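Diaminopimelate decarboxylase (Psychromonas ingrahamii, PDB 4XG1) probably catalyses the pyridoxal phosphate-dependent decarboxylation of meso-diaminopimelate to L-lysine, the last step of lysine biosynthesis. Local coordinates at residues B[42-54]-B[253-265]. Numbering follows the deposited sequence.
Sequences WQAFDSAAGKHPH and PAEYMTAIINRMA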
loop_
_atom_site.group_PDB
_atom_site.type_symbol
_atom_site.label_atom_id
_atom_site.label_comp_id
_atom_site.label_asym_id
_atom_site.label_seq_id
_atom_site.Cartn_x
_atom_site.Cartn_y
_atom_site.Cartn_z
ATOM N N TRP B 42 23.042 2.444 12.521
ATOM C CA TRP B 42 22.582 3.310 13.598
ATOM C C TRP B 42 23.786 3.935 14.295
ATOM O O TRP B 42 23.771 5.098 14.651
ATOM C CB TRP B 42 21.757 2.535 14.614
ATOM C CG TRP B 42 21.167 3.410 15.679
ATOM C CD1 TRP B 42 19.942 3.996 15.674
ATOM C CD2 TRP B 42 21.781 3.788 16.917
ATOM N NE1 TRP B 42 19.736 4.708 16.845
ATOM C CE2 TRP B 42 20.864 4.592 17.613
ATOM C CE3 TRP B 42 23.029 3.515 17.504
ATOM C CZ2 TRP B 42 21.147 5.115 18.845
ATOM C CZ3 TRP B 42 23.306 4.036 18.730
ATOM C CH2 TRP B 42 22.375 4.810 19.397
ATOM N N GLN B 43 24.820 3.126 14.530
ATOM C CA GLN B 43 26.048 3.578 15.200
ATOM C C GLN B 43 26.807 4.616 14.385
ATOM O O GLN B 43 27.236 5.617 14.939
ATOM C CB GLN B 43 26.960 2.394 15.536
ATOM C CG GLN B 43 26.747 1.930 16.965
ATOM C CD GLN B 43 26.891 0.441 17.126
ATOM O OE1 GLN B 43 27.330 -0.265 16.195
ATOM N NE2 GLN B 43 26.595 -0.045 18.331
ATOM N N ALA B 44 26.940 4.382 13.081
ATOM C CA ALA B 44 27.528 5.372 12.182
ATOM C C ALA B 44 26.953 6.741 12.455
ATOM O O ALA B 44 27.717 7.690 12.575
ATOM C CB ALA B 44 27.307 5.001 10.743
ATOM N N PHE B 45 25.643 6.830 12.667
ATOM C CA PHE B 45 25.019 8.092 13.032
ATOM C C PHE B 45 25.346 8.553 14.457
ATOM O O PHE B 45 25.602 9.729 14.713
ATOM C CB PHE B 45 23.478 7.982 12.966
ATOM C CG PHE B 45 22.869 8.340 11.625
ATOM C CD1 PHE B 45 22.695 9.646 11.288
ATOM C CD2 PHE B 45 22.454 7.356 10.732
ATOM C CE1 PHE B 45 22.150 9.999 10.073
ATOM C CE2 PHE B 45 21.919 7.692 9.508
ATOM C CZ PHE B 45 21.763 9.037 9.183
ATOM N N ASP B 46 25.246 7.631 15.409
ATOM C CA ASP B 46 25.381 7.971 16.811
ATOM C C ASP B 46 26.810 8.400 17.153
ATOM O O ASP B 46 27.029 9.447 17.753
ATOM C CB ASP B 46 25.011 6.782 17.656
ATOM C CG ASP B 46 24.963 7.110 19.125
ATOM O OD1 ASP B 46 24.166 8.002 19.506
ATOM O OD2 ASP B 46 25.713 6.427 19.879
ATOM N N SER B 47 27.777 7.603 16.736
ATOM C CA SER B 47 29.181 7.901 16.987
ATOM C C SER B 47 29.504 9.268 16.416
ATOM O O SER B 47 29.939 10.171 17.156
ATOM C CB SER B 47 30.093 6.856 16.342
ATOM O OG SER B 47 29.919 5.622 16.981
ATOM N N ALA B 48 29.246 9.433 15.118
ATOM C CA ALA B 48 29.589 10.647 14.417
ATOM C C ALA B 48 29.085 11.892 15.124
ATOM O O ALA B 48 29.700 12.944 15.012
ATOM C CB ALA B 48 29.088 10.595 13.001
ATOM N N ALA B 49 27.997 11.787 15.876
ATOM C CA ALA B 49 27.540 12.917 16.662
ATOM C C ALA B 49 28.358 13.103 17.953
ATOM O O ALA B 49 28.420 14.217 18.512
ATOM C CB ALA B 49 26.079 12.769 16.988
ATOM N N GLY B 50 28.954 12.012 18.445
ATOM C CA GLY B 50 30.035 12.078 19.433
ATOM C C GLY B 50 29.670 12.871 20.647
ATOM O O GLY B 50 28.592 12.682 21.202
ATOM N N LYS B 51 30.540 13.805 21.025
ATOM C CA LYS B 51 30.358 14.560 22.280
ATOM C C LYS B 51 29.222 15.569 22.269
ATOM O O LYS B 51 28.783 15.990 23.326
ATOM C CB LYS B 51 31.641 15.281 22.659
ATOM C CG LYS B 51 32.824 14.336 22.926
ATOM C CD LYS B 51 32.798 13.850 24.378
ATOM C CE LYS B 51 34.112 13.227 24.864
ATOM N NZ LYS B 51 35.273 14.177 24.895
ATOM N N HIS B 52 28.744 15.972 21.095
ATOM C CA HIS B 52 27.662 16.937 21.071
ATOM C C HIS B 52 26.360 16.315 21.590
ATOM O O HIS B 52 25.945 15.267 21.128
ATOM C CB HIS B 52 27.453 17.526 19.657
ATOM C CG HIS B 52 26.540 18.703 19.640
ATOM N ND1 HIS B 52 26.998 19.995 19.591
ATOM C CD2 HIS B 52 25.195 18.783 19.771
ATOM C CE1 HIS B 52 25.973 20.821 19.690
ATOM N NE2 HIS B 52 24.865 20.112 19.791
ATOM N N PRO B 53 25.703 16.960 22.553
ATOM C CA PRO B 53 24.414 16.453 23.056
ATOM C C PRO B 53 23.408 16.149 21.947
ATOM O O PRO B 53 22.927 17.060 21.265
ATOM C CB PRO B 53 23.879 17.589 23.945
ATOM C CG PRO B 53 25.039 18.461 24.213
ATOM C CD PRO B 53 26.060 18.257 23.128
ATOM N N HIS B 54 23.082 14.871 21.794
ATOM C CA HIS B 54 22.209 14.421 20.731
ATOM C C HIS B 54 21.310 13.277 21.123
ATOM O O HIS B 54 21.559 12.552 22.091
ATOM C CB HIS B 54 23.045 13.974 19.566
ATOM C CG HIS B 54 23.780 12.703 19.812
ATOM N ND1 HIS B 54 24.838 12.613 20.681
ATOM C CD2 HIS B 54 23.616 11.466 19.292
ATOM C CE1 HIS B 54 25.289 11.372 20.694
ATOM N NE2 HIS B 54 24.574 10.658 19.844
ATOM N N PRO B 253 26.322 8.761 6.514
ATOM C CA PRO B 253 25.889 9.356 7.766
ATOM C C PRO B 253 26.966 10.117 8.531
ATOM O O PRO B 253 26.712 11.231 9.017
ATOM C CB PRO B 253 25.433 8.170 8.593
ATOM C CG PRO B 253 25.185 7.079 7.647
ATOM C CD PRO B 253 25.827 7.388 6.342
ATOM N N ALA B 254 28.158 9.515 8.647
ATOM C CA ALA B 254 29.315 10.170 9.289
ATOM C C ALA B 254 29.559 11.578 8.730
ATOM O O ALA B 254 29.564 12.542 9.478
ATOM C CB ALA B 254 30.560 9.323 9.099
ATOM N N GLU B 255 29.724 11.677 7.414
ATOM C CA GLU B 255 29.965 12.971 6.719
ATOM C C GLU B 255 28.849 13.997 6.913
ATOM O O GLU B 255 29.094 15.195 7.159
ATOM C CB GLU B 255 30.104 12.725 5.233
ATOM C CG GLU B 255 31.150 11.679 4.888
ATOM C CD GLU B 255 30.958 11.015 3.534
ATOM O OE1 GLU B 255 30.034 11.402 2.788
ATOM O OE2 GLU B 255 31.743 10.089 3.209
ATOM N N TYR B 256 27.617 13.516 6.788
ATOM C CA TYR B 256 26.442 14.333 7.015
ATOM C C TYR B 256 26.437 14.901 8.396
ATOM O O TYR B 256 26.126 16.095 8.589
ATOM C CB TYR B 256 25.182 13.470 6.777
ATOM C CG TYR B 256 23.901 13.813 7.534
ATOM C CD1 TYR B 256 23.015 14.742 7.045
ATOM C CD2 TYR B 256 23.550 13.156 8.700
ATOM C CE1 TYR B 256 21.796 15.017 7.703
ATOM C CE2 TYR B 256 22.349 13.449 9.362
ATOM C CZ TYR B 256 21.468 14.364 8.846
ATOM O OH TYR B 256 20.262 14.651 9.480
ATOM N N MET B 257 26.739 14.057 9.378
ATOM C CA MET B 257 26.727 14.498 10.772
ATOM C C MET B 257 27.852 15.524 11.095
ATOM O O MET B 257 27.592 16.584 11.659
ATOM C CB MET B 257 26.888 13.310 11.678
ATOM C CG MET B 257 26.646 13.615 13.113
ATOM S SD MET B 257 24.974 14.000 13.576
ATOM C CE MET B 257 24.205 12.449 13.035
ATOM N N THR B 258 29.070 15.220 10.686
ATOM C CA THR B 258 30.220 16.098 10.913
ATOM C C THR B 258 29.966 17.502 10.382
ATOM O O THR B 258 30.167 18.488 11.111
ATOM C CB THR B 258 31.500 15.566 10.213
ATOM O OG1 THR B 258 31.636 14.154 10.435
ATOM C CG2 THR B 258 32.683 16.229 10.775
ATOM N N ALA B 259 29.477 17.599 9.144
ATOM C CA ALA B 259 29.091 18.916 8.629
ATOM C C ALA B 259 28.104 19.620 9.580
ATOM O O ALA B 259 28.241 20.830 9.894
ATOM C CB ALA B 259 28.504 18.784 7.245
ATOM N N ILE B 260 27.128 18.879 10.068
ATOM C CA ILE B 260 26.126 19.488 10.931
ATOM C C ILE B 260 26.737 19.911 12.255
ATOM O O ILE B 260 26.333 20.947 12.848
ATOM C CB ILE B 260 24.914 18.542 11.126
ATOM C CG1 ILE B 260 24.049 18.546 9.873
ATOM C CG2 ILE B 260 24.042 18.972 12.304
ATOM C CD1 ILE B 260 23.058 17.406 9.789
ATOM N N ILE B 261 27.674 19.101 12.735
ATOM C CA ILE B 261 28.297 19.339 14.036
ATOM C C ILE B 261 29.263 20.512 13.939
ATOM O O ILE B 261 29.156 21.453 14.739
ATOM C CB ILE B 261 29.066 18.099 14.502
ATOM C CG1 ILE B 261 28.070 16.957 14.569
ATOM C CG2 ILE B 261 29.832 18.374 15.807
ATOM C CD1 ILE B 261 27.629 16.598 15.957
ATOM N N ASN B 262 30.134 20.471 12.926
ATOM C CA ASN B 262 31.015 21.597 12.603
ATOM C C ASN B 262 30.175 22.882 12.624
ATOM O O ASN B 262 30.493 23.828 13.383
ATOM C CB ASN B 262 31.737 21.429 11.259
ATOM C CG ASN B 262 32.709 20.245 11.239
ATOM O OD1 ASN B 262 33.089 19.728 12.282
ATOM N ND2 ASN B 262 33.121 19.820 10.042
ATOM N N ARG B 263 29.057 22.903 11.890
ATOM C CA ARG B 263 28.158 24.122 11.918
ATOM C C ARG B 263 27.639 24.531 13.294
ATOM O O ARG B 263 27.149 25.658 13.487
ATOM C CB ARG B 263 26.932 24.006 10.974
ATOM C CG ARG B 263 27.035 24.699 9.633
ATOM C CD ARG B 263 27.445 26.173 9.682
ATOM N NE ARG B 263 26.424 27.075 10.214
ATOM C CZ ARG B 263 26.527 27.922 11.249
ATOM N NH1 ARG B 263 27.642 28.048 11.960
ATOM N NH2 ARG B 263 25.473 28.680 11.583
ATOM N N MET B 264 27.680 23.608 14.242
ATOM C CA MET B 264 27.261 23.875 15.639
ATOM C C MET B 264 28.361 24.552 16.437
ATOM O O MET B 264 28.159 24.886 17.623
ATOM C CB MET B 264 26.914 22.588 16.370
ATOM C CG MET B 264 25.623 21.948 15.942
ATOM S SD MET B 264 24.244 23.111 15.729
ATOM C CE MET B 264 23.477 23.276 17.325
ATOM N N ALA B 265 29.529 24.675 15.810
ATOM C CA ALA B 265 30.455 25.769 16.095
ATOM C C ALA B 265 30.817 25.794 17.570
ATOM O O ALA B 265 31.620 24.979 18.004
ATOM C CB ALA B 265 29.848 27.112 15.639
#
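Helices 42-49 and 253-262 run nearly parallel, their axes 8.4 Å apart at closest and crossing at -25°, with Ala48 CA 5.2 Å from Ala254 CA; no hydrogen bond joins them. The Phe45 ring carries one end: Pro253 CB sits over the centre of one face in a CH-pi contact, 3.6 Å from the ring centroid, while Tyr256 CE2 and Met257 CE meet the ring edge. Met257 CG lies anti to the backbone N (chi1 -170°), and bends at the next two torsions bring SD beside Ala49 CB and curl CE back to 3.6 Å from Phe45 CD1. Ala48, with only a methyl, lets the backbones close in, its CB 3.7 Å from Ala254 CA. At the C-terminal end of the first helix, Ile261 CD1 touches Ala49, 3.6 Å from its O, and also His52 CB in the turn that follows. His52 CE1 packs 3.9 Å from Met264 CB while His52 NE2 hydrogen-bonds to Leu269 O. A leucine in place of Phe45 has no flat face to offer, and would probably cost Pro253 CB its CH-pi contact and leave a gap beside Tyr256 CE2. Strands 54-59 and 270-273 follow these helices and pair in parallel, so the contact joins neighbouring outer helices of the TIM barrel where the first and last strands close the ring.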